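Local atomic coordinates of putidaredoxin reductase (Pseudomonas putida, PDB entry 1Q1R), a protein that carries an FAD cofactor and probably passes electrons from a reduced nicotinamide nucleotide to putidaredoxin, the partner of the cytochrome P450cam monooxygenase. Residues V17-G22 / R310-I315; G30-V35 / Q73-L78; A182-R187 / F196-H201; T189-S194 / E345-I350. All coordinates share one frame; numbering follows the deposited sequence.

Contact 1. Residues V17-G22 / R310-I315; sequences VEVAFG and RKIAAI
Gly22 and Ala313 mark the tight part of this helix pair. The methyl CB of Ala313 points at the backbone of helix 14-25 and rests 3.6 Å from Gly22 C; a beta carbon on residue 22 would point at this methyl and crowd it. Gly22 CA and Ala313 CA lie 5.5 Å apart, an approach that the missing side chain helps to permit. The short segments cross at -34° with axes 8.4 Å apart. Helix 14-25 follows strand 6-10 of the FAD-binding Rossmann-type domain, consistent with the GxGxxG pattern between them, and helix 302-316 packs beside it. Next to the glycine, on the buried side, Val19 meets Ile312 through branch methyls, Val19 CG1 standing 4.1 Å from Ile312 CG2. Each methyl lies anti to its own main-chain nitrogen (chi1 of Val19 166°), which carries it toward the neighbouring helix; Ile9 and Ala309 also pack on Val19.

The outer side is looser and polar. Glu18 bends at chi2 and offers OE2 to the edge of the Arg310 guanidinium, near its plane, but at 3.7 Å from NE the salt bridge is long. The carboxylate and guanidinium planes stand 83° apart, far from a flat two-pronged pairing. Arg65 makes a second, also weak, ion pair with the other carboxylate oxygen. The chemistry thus implies a join held mainly by close apolar fit, charge attraction probably adding only a modest share.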
# COMPACT_ATOMS: atom_id res chain seq x y z
N VAL A 17 7.02 11.65 -6.39
CA VAL A 17 8.17 11.54 -7.29
C VAL A 17 7.75 11.14 -8.71
O VAL A 17 8.30 11.66 -9.69
CB VAL A 17 9.20 10.52 -6.75
CG1 VAL A 17 10.27 10.22 -7.79
CG2 VAL A 17 9.85 11.07 -5.47
N GLU A 18 6.79 10.22 -8.82
CA GLU A 18 6.31 9.77 -10.13
C GLU A 18 5.60 10.92 -10.85
O GLU A 18 5.67 11.04 -12.07
CB GLU A 18 5.36 8.58 -9.95
CG GLU A 18 4.94 7.90 -11.24
CD GLU A 18 6.11 7.45 -12.09
OE1 GLU A 18 7.09 6.90 -11.53
OE2 GLU A 18 6.05 7.64 -13.32
N VAL A 19 4.92 11.78 -10.10
CA VAL A 19 4.24 12.92 -10.70
C VAL A 19 5.32 13.85 -11.25
O VAL A 19 5.26 14.30 -12.40
CB VAL A 19 3.38 13.68 -9.66
CG1 VAL A 19 2.98 15.05 -10.21
CG2 VAL A 19 2.14 12.88 -9.32
N ALA A 20 6.32 14.13 -10.42
CA ALA A 20 7.42 15.00 -10.80
C ALA A 20 8.11 14.57 -12.09
O ALA A 20 8.19 15.34 -13.05
CB ALA A 20 8.44 15.08 -9.66
N PHE A 21 8.62 13.34 -12.12
CA PHE A 21 9.30 12.84 -13.31
C PHE A 21 8.35 12.60 -14.48
O PHE A 21 8.74 12.75 -15.64
CB PHE A 21 10.09 11.57 -13.00
CG PHE A 21 11.35 11.83 -12.22
CD1 PHE A 21 11.33 11.91 -10.83
CD2 PHE A 21 12.56 12.06 -12.88
CE1 PHE A 21 12.48 12.21 -10.12
CE2 PHE A 21 13.71 12.36 -12.17
CZ PHE A 21 13.68 12.43 -10.79
N GLY A 22 7.11 12.22 -14.18
CA GLY A 22 6.14 11.99 -15.23
C GLY A 22 5.87 13.30 -15.94
O GLY A 22 5.79 13.37 -17.17
N ARG A 310 0.60 9.02 -13.19
CA ARG A 310 0.71 9.15 -14.63
C ARG A 310 -0.48 9.92 -15.21
O ARG A 310 -0.33 10.67 -16.17
CB ARG A 310 0.85 7.76 -15.27
CG ARG A 310 2.26 7.22 -15.13
CD ARG A 310 2.36 5.71 -15.19
NE ARG A 310 3.73 5.28 -14.92
CZ ARG A 310 4.11 4.02 -14.75
NH1 ARG A 310 3.23 3.04 -14.82
NH2 ARG A 310 5.39 3.74 -14.51
N LYS A 311 -1.64 9.75 -14.60
CA LYS A 311 -2.85 10.44 -15.05
C LYS A 311 -2.70 11.94 -14.81
O LYS A 311 -3.06 12.76 -15.67
CB LYS A 311 -4.07 9.90 -14.31
CG LYS A 311 -5.40 10.48 -14.77
CD LYS A 311 -6.56 9.82 -14.04
CE LYS A 311 -7.90 10.39 -14.49
NZ LYS A 311 -9.05 9.73 -13.80
N ILE A 312 -2.17 12.31 -13.65
CA ILE A 312 -1.97 13.71 -13.31
C ILE A 312 -0.99 14.36 -14.28
O ILE A 312 -1.24 15.45 -14.79
CB ILE A 312 -1.41 13.87 -11.87
CG1 ILE A 312 -2.53 13.60 -10.86
CG2 ILE A 312 -0.83 15.27 -11.69
CD1 ILE A 312 -2.12 13.81 -9.41
N ALA A 313 0.12 13.68 -14.54
CA ALA A 313 1.13 14.19 -15.45
C ALA A 313 0.53 14.44 -16.83
O ALA A 313 0.83 15.44 -17.49
CB ALA A 313 2.28 13.20 -15.56
N ALA A 314 -0.32 13.51 -17.26
CA ALA A 314 -0.97 13.62 -18.56
C ALA A 314 -1.86 14.86 -18.63
O ALA A 314 -1.72 15.69 -19.52
CB ALA A 314 -1.80 12.37 -18.83
N ILE A 315 -2.77 14.98 -17.66
CA ILE A 315 -3.69 16.10 -17.61
C ILE A 315 -3.00 17.47 -17.55
O ILE A 315 -3.36 18.38 -18.30
CB ILE A 315 -4.64 15.97 -16.40
CG1 ILE A 315 -5.48 14.70 -16.54
CG2 ILE A 315 -5.52 17.21 -16.29
CD1 ILE A 315 -6.34 14.38 -15.34

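Contact 2. Residues G30-V35 / Q73-L78; sequences GNIRLV and QNIQLL
Ile32, Leu34, Gln76 and Leu78 tie two parallel strands together through their main chains. Gln76 N donates to Ile32 O, Leu34 N to Gln76 O at 2.7 Å and nearly straight (171°), and Leu78 N to Leu34 O, the alternation expected of a parallel ladder. A water continues the link where the strands diverge: it accepts from Ile32 N and from Gln76 NE2 (3.1 Å) and lies 3.0 Å from Asn74 O.

The polar side-chain contact lies on the face of Arg33 and Gln76. Gln76 has CG anti to the carbonyl carbon (chi1 -53°) and an extended chain beyond, which carries its amide across to Arg33. There OE1 sits above the guanidinium plane, 3.1 Å from Arg33 NH2 but too poorly angled for a hydrogen bond; the two planes are 61° apart. Aliphatic parts meet below, Arg33 CG being 3.9 Å from Gln76 CB. Were an alanine here instead of the arginine, Gln76 OE1 would probably lose the positive group beneath it and the Gln76 stem would be uncovered.

Apolar contacts line the face of Ile32, Leu34, Ile75 and Leu77. Leu34 CD1 touches Ile75 CG2 at 3.9 Å.

These strands, joined by helix 67-72 in a beta-alpha-beta unit, form one side of a Rossmann-type parallel sheet. Strand 75-78 is its outermost member, strand 6-10 bonds to the other edge of 31-35, and helix 14-25 packs on Leu34 and Ile75.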
# COMPACT_ATOMS: atom_id res chain seq x y z
N GLY A 30 7.69 24.10 -17.24
CA GLY A 30 7.74 24.94 -16.05
C GLY A 30 8.62 24.37 -14.96
O GLY A 30 9.34 23.39 -15.16
N ASN A 31 8.58 25.00 -13.79
CA ASN A 31 9.38 24.56 -12.65
C ASN A 31 8.62 23.53 -11.82
O ASN A 31 7.41 23.63 -11.64
CB ASN A 31 9.75 25.75 -11.78
CG ASN A 31 10.68 26.71 -12.48
OD1 ASN A 31 11.87 26.43 -12.65
ND2 ASN A 31 10.15 27.85 -12.90
N ILE A 32 9.36 22.55 -11.31
CA ILE A 32 8.78 21.49 -10.50
C ILE A 32 9.48 21.44 -9.14
O ILE A 32 10.69 21.28 -9.06
CB ILE A 32 8.93 20.12 -11.18
CG1 ILE A 32 8.34 20.17 -12.59
CG2 ILE A 32 8.25 19.04 -10.34
CD1 ILE A 32 8.57 18.92 -13.41
N ARG A 33 8.70 21.60 -8.07
CA ARG A 33 9.27 21.56 -6.74
C ARG A 33 8.70 20.42 -5.91
O ARG A 33 7.49 20.35 -5.69
CB ARG A 33 9.02 22.88 -6.00
CG ARG A 33 10.26 23.74 -5.83
CD ARG A 33 10.16 24.60 -4.58
NE ARG A 33 11.45 25.19 -4.22
CZ ARG A 33 12.03 26.19 -4.87
NH1 ARG A 33 11.44 26.72 -5.94
NH2 ARG A 33 13.21 26.65 -4.47
N LEU A 34 9.58 19.52 -5.47
CA LEU A 34 9.19 18.40 -4.64
C LEU A 34 9.53 18.80 -3.22
O LEU A 34 10.67 19.16 -2.94
CB LEU A 34 9.98 17.14 -5.00
CG LEU A 34 9.39 16.15 -6.01
CD1 LEU A 34 10.42 15.08 -6.28
CD2 LEU A 34 8.10 15.53 -5.46
N VAL A 35 8.55 18.76 -2.32
CA VAL A 35 8.79 19.13 -0.94
C VAL A 35 8.29 18.02 -0.03
O VAL A 35 7.12 17.64 -0.09
CB VAL A 35 8.06 20.45 -0.59
CG1 VAL A 35 8.41 20.87 0.83
CG2 VAL A 35 8.44 21.53 -1.58
N GLN A 73 16.85 16.28 -14.70
CA GLN A 73 15.48 16.56 -15.14
C GLN A 73 14.99 17.89 -14.58
O GLN A 73 13.82 18.25 -14.73
CB GLN A 73 14.54 15.44 -14.70
CG GLN A 73 14.77 14.13 -15.45
CD GLN A 73 14.66 14.31 -16.95
OE1 GLN A 73 13.63 14.75 -17.46
NE2 GLN A 73 15.73 13.97 -17.67
N ASN A 74 15.90 18.61 -13.93
CA ASN A 74 15.59 19.91 -13.35
C ASN A 74 14.38 19.86 -12.41
O ASN A 74 13.44 20.64 -12.55
CB ASN A 74 15.34 20.93 -14.46
CG ASN A 74 15.79 22.33 -14.08
OD1 ASN A 74 15.24 22.94 -13.16
ND2 ASN A 74 16.81 22.83 -14.77
N ILE A 75 14.42 18.93 -11.46
CA ILE A 75 13.35 18.80 -10.48
C ILE A 75 13.97 19.17 -9.14
O ILE A 75 14.92 18.53 -8.68
CB ILE A 75 12.81 17.35 -10.40
CG1 ILE A 75 12.10 17.00 -11.71
CG2 ILE A 75 11.85 17.21 -9.22
CD1 ILE A 75 11.49 15.60 -11.74
N GLN A 76 13.46 20.23 -8.53
CA GLN A 76 13.98 20.69 -7.25
C GLN A 76 13.44 19.85 -6.11
O GLN A 76 12.23 19.77 -5.90
CB GLN A 76 13.62 22.16 -7.04
CG GLN A 76 14.04 23.05 -8.21
CD GLN A 76 13.59 24.49 -8.03
OE1 GLN A 76 14.03 25.17 -7.10
NE2 GLN A 76 12.71 24.95 -8.91
N LEU A 77 14.34 19.21 -5.37
CA LEU A 77 13.96 18.36 -4.25
C LEU A 77 14.27 19.09 -2.95
O LEU A 77 15.42 19.45 -2.69
CB LEU A 77 14.72 17.03 -4.32
CG LEU A 77 14.44 15.97 -3.26
CD1 LEU A 77 12.97 15.59 -3.25
CD2 LEU A 77 15.31 14.75 -3.55
N LEU A 78 13.24 19.32 -2.15
CA LEU A 78 13.40 20.02 -0.88
C LEU A 78 12.99 19.08 0.25
O LEU A 78 11.82 19.05 0.65
CB LEU A 78 12.52 21.28 -0.87
CG LEU A 78 13.03 22.51 -0.12
CD1 LEU A 78 11.94 23.57 -0.12
CD2 LEU A 78 13.42 22.15 1.31
O HOH W 1 12.25 23.22 -11.47

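Contact 3. Residues A182-R187 / F196-H201; sequences ARVLER and FYEHLH
Glu198 grips the main chain of the 182-187 loop with one carboxylate oxygen. With CG anti to the carbonyl carbon (chi1 -74°) and the chain extended beyond, its carboxylate reaches the loop. Val184 N donates to Glu198 OE2 at 3.0 Å with an N-H...O angle of 153°; the donor comes to the anti side of the oxygen and 23° out of the carboxylate plane. The same oxygen lies 3.2 Å from Arg183 CA. The other oxygen, OE1, takes a bond from a water that also donates to Ala182 O at 2.6 Å, and Glu198 thereby holds the loop at two points, one directly and one through solvent. With a glutamine in its place, the backbone amide of Val184 would probably face a neutral and weaker acceptor, and the water-bridged hold on Ala182 would be at risk.

The loop leads from strand 174-178 to helix 191-204 in the second Rossmann-type domain, and turns through a type II beta turn from Arg183 to Glu186. Its backbone places Val184 and Leu185 in succession toward the helix.

Apolar packing follows from that placement. Val184 and Glu198 run alongside each other head to tail, with Val184 CG2 3.6 Å from the aliphatic Glu198 CG. Ile208 of strand 207-209 backs Val184.

A CH-pi contact completes the set. Leu185 CD1 stands over one face of the Tyr197 ring, 4.0 Å from its centroid and displaced toward the CD1-CE1 rim; the leucine chain is roughly perpendicular to that of the tyrosine. Phe196 CD2 lies over the centre of the opposite face. Tyr159 and Leu162 of helix 159-170 close around Leu185.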
# COMPACT_ATOMS: atom_id res chain seq x y z
N ALA A 182 -11.18 -12.51 13.53
CA ALA A 182 -11.31 -13.96 13.65
C ALA A 182 -10.38 -14.73 12.71
O ALA A 182 -10.06 -15.89 12.96
CB ALA A 182 -12.76 -14.37 13.38
N ARG A 183 -9.96 -14.08 11.64
CA ARG A 183 -9.05 -14.69 10.67
C ARG A 183 -8.24 -13.58 10.01
O ARG A 183 -8.74 -12.47 9.82
CB ARG A 183 -9.84 -15.48 9.62
CG ARG A 183 -10.90 -14.68 8.87
CD ARG A 183 -11.80 -15.60 8.04
NE ARG A 183 -12.84 -14.87 7.31
CZ ARG A 183 -12.62 -14.15 6.21
NH1 ARG A 183 -11.41 -14.06 5.69
NH2 ARG A 183 -13.63 -13.51 5.63
N VAL A 184 -7.00 -13.87 9.66
CA VAL A 184 -6.15 -12.86 9.03
C VAL A 184 -6.73 -12.43 7.69
O VAL A 184 -7.35 -13.22 6.98
CB VAL A 184 -4.71 -13.37 8.81
CG1 VAL A 184 -4.08 -13.75 10.14
CG2 VAL A 184 -4.71 -14.56 7.87
N LEU A 185 -6.53 -11.16 7.35
CA LEU A 185 -7.01 -10.63 6.08
C LEU A 185 -8.51 -10.84 5.93
O LEU A 185 -9.02 -10.96 4.81
CB LEU A 185 -6.28 -11.33 4.92
CG LEU A 185 -4.76 -11.13 4.89
CD1 LEU A 185 -4.12 -12.11 3.92
CD2 LEU A 185 -4.46 -9.70 4.50
N GLU A 186 -9.22 -10.88 7.06
CA GLU A 186 -10.66 -11.09 7.06
C GLU A 186 -11.46 -10.14 6.18
O GLU A 186 -12.43 -10.54 5.54
CB GLU A 186 -11.20 -11.02 8.49
CG GLU A 186 -12.70 -10.77 8.58
CD GLU A 186 -13.27 -11.04 9.96
OE1 GLU A 186 -14.22 -10.33 10.35
OE2 GLU A 186 -12.78 -11.96 10.64
N ARG A 187 -11.06 -8.88 6.13
CA ARG A 187 -11.78 -7.89 5.35
C ARG A 187 -11.61 -7.96 3.83
O ARG A 187 -12.48 -7.51 3.09
CB ARG A 187 -11.43 -6.49 5.83
CG ARG A 187 -11.78 -6.23 7.28
CD ARG A 187 -11.68 -4.76 7.62
NE ARG A 187 -12.48 -3.96 6.69
CZ ARG A 187 -12.82 -2.68 6.89
NH1 ARG A 187 -12.42 -2.06 8.00
NH2 ARG A 187 -13.55 -2.04 5.99
N PHE A 196 -5.58 -20.58 4.09
CA PHE A 196 -4.35 -20.87 3.36
C PHE A 196 -3.17 -20.14 4.01
O PHE A 196 -2.14 -20.75 4.33
CB PHE A 196 -4.48 -20.43 1.90
CG PHE A 196 -3.16 -20.33 1.18
CD1 PHE A 196 -2.47 -21.48 0.81
CD2 PHE A 196 -2.60 -19.09 0.92
CE1 PHE A 196 -1.22 -21.39 0.18
CE2 PHE A 196 -1.36 -18.99 0.29
CZ PHE A 196 -0.67 -20.14 -0.07
N TYR A 197 -3.31 -18.83 4.21
CA TYR A 197 -2.24 -18.04 4.83
C TYR A 197 -1.91 -18.48 6.25
O TYR A 197 -0.75 -18.64 6.61
CB TYR A 197 -2.60 -16.55 4.83
CG TYR A 197 -2.46 -15.88 3.49
CD1 TYR A 197 -3.58 -15.55 2.73
CD2 TYR A 197 -1.20 -15.58 2.96
CE1 TYR A 197 -3.46 -14.93 1.49
CE2 TYR A 197 -1.06 -14.97 1.72
CZ TYR A 197 -2.19 -14.64 0.99
OH TYR A 197 -2.06 -14.02 -0.23
N GLU A 198 -2.94 -18.68 7.07
CA GLU A 198 -2.72 -19.11 8.44
C GLU A 198 -1.97 -20.43 8.49
O GLU A 198 -1.01 -20.59 9.26
CB GLU A 198 -4.06 -19.19 9.18
CG GLU A 198 -4.62 -17.80 9.50
CD GLU A 198 -6.01 -17.83 10.11
OE1 GLU A 198 -6.32 -18.79 10.84
OE2 GLU A 198 -6.78 -16.87 9.88
N HIS A 199 -2.36 -21.39 7.65
CA HIS A 199 -1.68 -22.68 7.62
C HIS A 199 -0.27 -22.52 7.05
O HIS A 199 0.68 -23.15 7.51
CB HIS A 199 -2.48 -23.68 6.79
CG HIS A 199 -1.81 -25.01 6.63
ND1 HIS A 199 -1.01 -25.32 5.55
CD2 HIS A 199 -1.78 -26.10 7.44
CE1 HIS A 199 -0.52 -26.54 5.70
NE2 HIS A 199 -0.98 -27.04 6.84
N LEU A 200 -0.15 -21.67 6.03
CA LEU A 200 1.14 -21.44 5.40
C LEU A 200 2.16 -20.96 6.44
O LEU A 200 3.25 -21.53 6.57
CB LEU A 200 0.94 -20.40 4.29
CG LEU A 200 1.99 -20.07 3.22
CD1 LEU A 200 2.58 -18.72 3.52
CD2 LEU A 200 3.05 -21.16 3.14
N HIS A 201 1.80 -19.92 7.18
CA HIS A 201 2.67 -19.35 8.20
C HIS A 201 2.91 -20.26 9.40
O HIS A 201 4.05 -20.42 9.85
CB HIS A 201 2.11 -18.01 8.65
CG HIS A 201 2.33 -16.90 7.67
ND1 HIS A 201 3.46 -16.12 7.67
CD2 HIS A 201 1.57 -16.47 6.63
CE1 HIS A 201 3.40 -15.25 6.67
NE2 HIS A 201 2.26 -15.44 6.03
O HOH W 2 -8.79 -18.04 12.27

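Contact 4. Residues T189-S194 / E345-I350; sequences TAPPVS and EGYDRI
Ala190 and Ile350 meet where the N-terminus of helix 191-204 packs against strand 349-353, an edge strand of the antiparallel sheet in the C-terminal reductase region. Ala190 CB, at the N-cap residue, lies 3.5 Å from Ile350 CG2 and also touches Ile350 CD1, which places the methyl between the two branches. Ile350 owes this reach to a first torsion that tucks CG1 between the main-chain nitrogen and carbonyl carbon (chi1 73°).

Tyr347 comes in beside it. Its hydroxyl oxygen stands 3.5 Å from Ala190 CA, and the ring meets Ala190 CB obliquely, with Pro191 CD near the same oxygen.

Farther out, each side is held in its own way. Ala190 O takes bonds from both Val193 N and Ser194 N, fixing the first turn of the helix, while Thr189 OG1 is hydrogen-bonded to Leu185 O. On the sheet side, Asp348 and Arg349 form a classic beta bulge opposite Leu366, and the Tyr347 ring meets Tyr365 edge-to-face. Leu356 touches Pro192 as well. The proline and isoleucine side chains approach tip to tip, Pro192 CG and Ile350 CD1 being 3.2 Å apart, so short that the exact fit there is doubtful.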
# COMPACT_ATOMS: atom_id res chain seq x y z
N THR A 189 -10.30 -11.01 2.06
CA THR A 189 -10.29 -12.35 1.49
C THR A 189 -11.39 -13.23 2.04
O THR A 189 -12.02 -12.91 3.05
CB THR A 189 -8.95 -13.06 1.75
OG1 THR A 189 -8.83 -13.38 3.14
CG2 THR A 189 -7.79 -12.18 1.33
N ALA A 190 -11.62 -14.36 1.37
CA ALA A 190 -12.62 -15.31 1.79
C ALA A 190 -11.96 -16.23 2.81
O ALA A 190 -10.74 -16.41 2.78
CB ALA A 190 -13.13 -16.12 0.60
N PRO A 191 -12.75 -16.81 3.72
CA PRO A 191 -12.25 -17.72 4.76
C PRO A 191 -11.22 -18.75 4.29
O PRO A 191 -10.15 -18.87 4.89
CB PRO A 191 -13.53 -18.35 5.29
CG PRO A 191 -14.50 -17.22 5.20
CD PRO A 191 -14.22 -16.66 3.82
N PRO A 192 -11.53 -19.50 3.22
CA PRO A 192 -10.56 -20.49 2.75
C PRO A 192 -9.21 -19.89 2.34
O PRO A 192 -8.20 -20.59 2.31
CB PRO A 192 -11.29 -21.17 1.59
CG PRO A 192 -12.20 -20.08 1.08
CD PRO A 192 -12.72 -19.47 2.35
N VAL A 193 -9.21 -18.61 2.01
CA VAL A 193 -7.98 -17.93 1.62
C VAL A 193 -7.21 -17.57 2.90
O VAL A 193 -5.99 -17.66 2.94
CB VAL A 193 -8.28 -16.65 0.81
CG1 VAL A 193 -7.01 -15.86 0.56
CG2 VAL A 193 -8.92 -17.03 -0.52
N SER A 194 -7.94 -17.17 3.94
CA SER A 194 -7.32 -16.84 5.22
C SER A 194 -6.71 -18.13 5.76
O SER A 194 -5.61 -18.14 6.29
CB SER A 194 -8.36 -16.33 6.22
OG SER A 194 -8.90 -15.08 5.81
N GLU A 345 -14.75 -6.58 -2.20
CA GLU A 345 -15.88 -6.06 -1.44
C GLU A 345 -17.23 -6.31 -2.11
O GLU A 345 -17.47 -5.88 -3.24
CB GLU A 345 -15.67 -4.56 -1.19
CG GLU A 345 -16.55 -3.95 -0.12
CD GLU A 345 -17.86 -3.42 -0.66
OE1 GLU A 345 -18.66 -4.23 -1.18
OE2 GLU A 345 -18.08 -2.20 -0.57
N GLY A 346 -18.12 -7.01 -1.40
CA GLY A 346 -19.45 -7.28 -1.93
C GLY A 346 -19.66 -8.62 -2.62
O GLY A 346 -20.71 -8.84 -3.22
N TYR A 347 -18.68 -9.51 -2.54
CA TYR A 347 -18.79 -10.81 -3.18
C TYR A 347 -19.75 -11.70 -2.40
O TYR A 347 -19.83 -11.60 -1.17
CB TYR A 347 -17.41 -11.49 -3.26
CG TYR A 347 -16.93 -12.08 -1.96
CD1 TYR A 347 -17.27 -13.37 -1.58
CD2 TYR A 347 -16.14 -11.33 -1.08
CE1 TYR A 347 -16.85 -13.91 -0.37
CE2 TYR A 347 -15.72 -11.85 0.14
CZ TYR A 347 -16.08 -13.14 0.48
OH TYR A 347 -15.67 -13.66 1.69
N ASP A 348 -20.48 -12.55 -3.11
CA ASP A 348 -21.43 -13.45 -2.46
C ASP A 348 -20.99 -14.90 -2.62
O ASP A 348 -21.70 -15.82 -2.22
CB ASP A 348 -22.84 -13.26 -3.02
CG ASP A 348 -22.88 -13.31 -4.52
OD1 ASP A 348 -22.37 -14.29 -5.10
OD2 ASP A 348 -23.42 -12.37 -5.13
N ARG A 349 -19.82 -15.10 -3.21
CA ARG A 349 -19.27 -16.44 -3.38
C ARG A 349 -17.92 -16.43 -4.09
O ARG A 349 -17.61 -15.52 -4.85
CB ARG A 349 -20.23 -17.35 -4.15
CG ARG A 349 -20.41 -17.01 -5.61
CD ARG A 349 -20.67 -18.28 -6.40
NE ARG A 349 -21.10 -18.02 -7.76
CZ ARG A 349 -21.14 -18.94 -8.72
NH1 ARG A 349 -20.78 -20.19 -8.45
NH2 ARG A 349 -21.56 -18.61 -9.93
N ILE A 350 -17.14 -17.46 -3.82
CA ILE A 350 -15.83 -17.58 -4.43
C ILE A 350 -15.75 -18.91 -5.16
O ILE A 350 -16.46 -19.86 -4.83
CB ILE A 350 -14.70 -17.53 -3.38
CG1 ILE A 350 -14.67 -18.83 -2.59
CG2 ILE A 350 -14.91 -16.34 -2.45
CD1 ILE A 350 -13.45 -18.98 -1.70

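The four contacts form two pairs on opposite sides of the chain's centre. Contacts 1 and 2 have centres 13 Å apart and share the packing of helix 14-25 on its sheet: Ile75 CD1 lies 3.6 Å from Ala20 C. Both belong to the FAD-binding domain, the side chains of Val35 and Glu18 lying about 5 Å and 8 Å from the FAD. Contacts 3 and 4, 12 Å apart between centres, both use helix 191-204 and join through Ser194 OG, 2.7 Å from Val184 O and from Arg183 NH1. The side chain of Tyr197 is about 11 Å from the FAD. Contacts 2 and 4 lie 44 Å apart between centres.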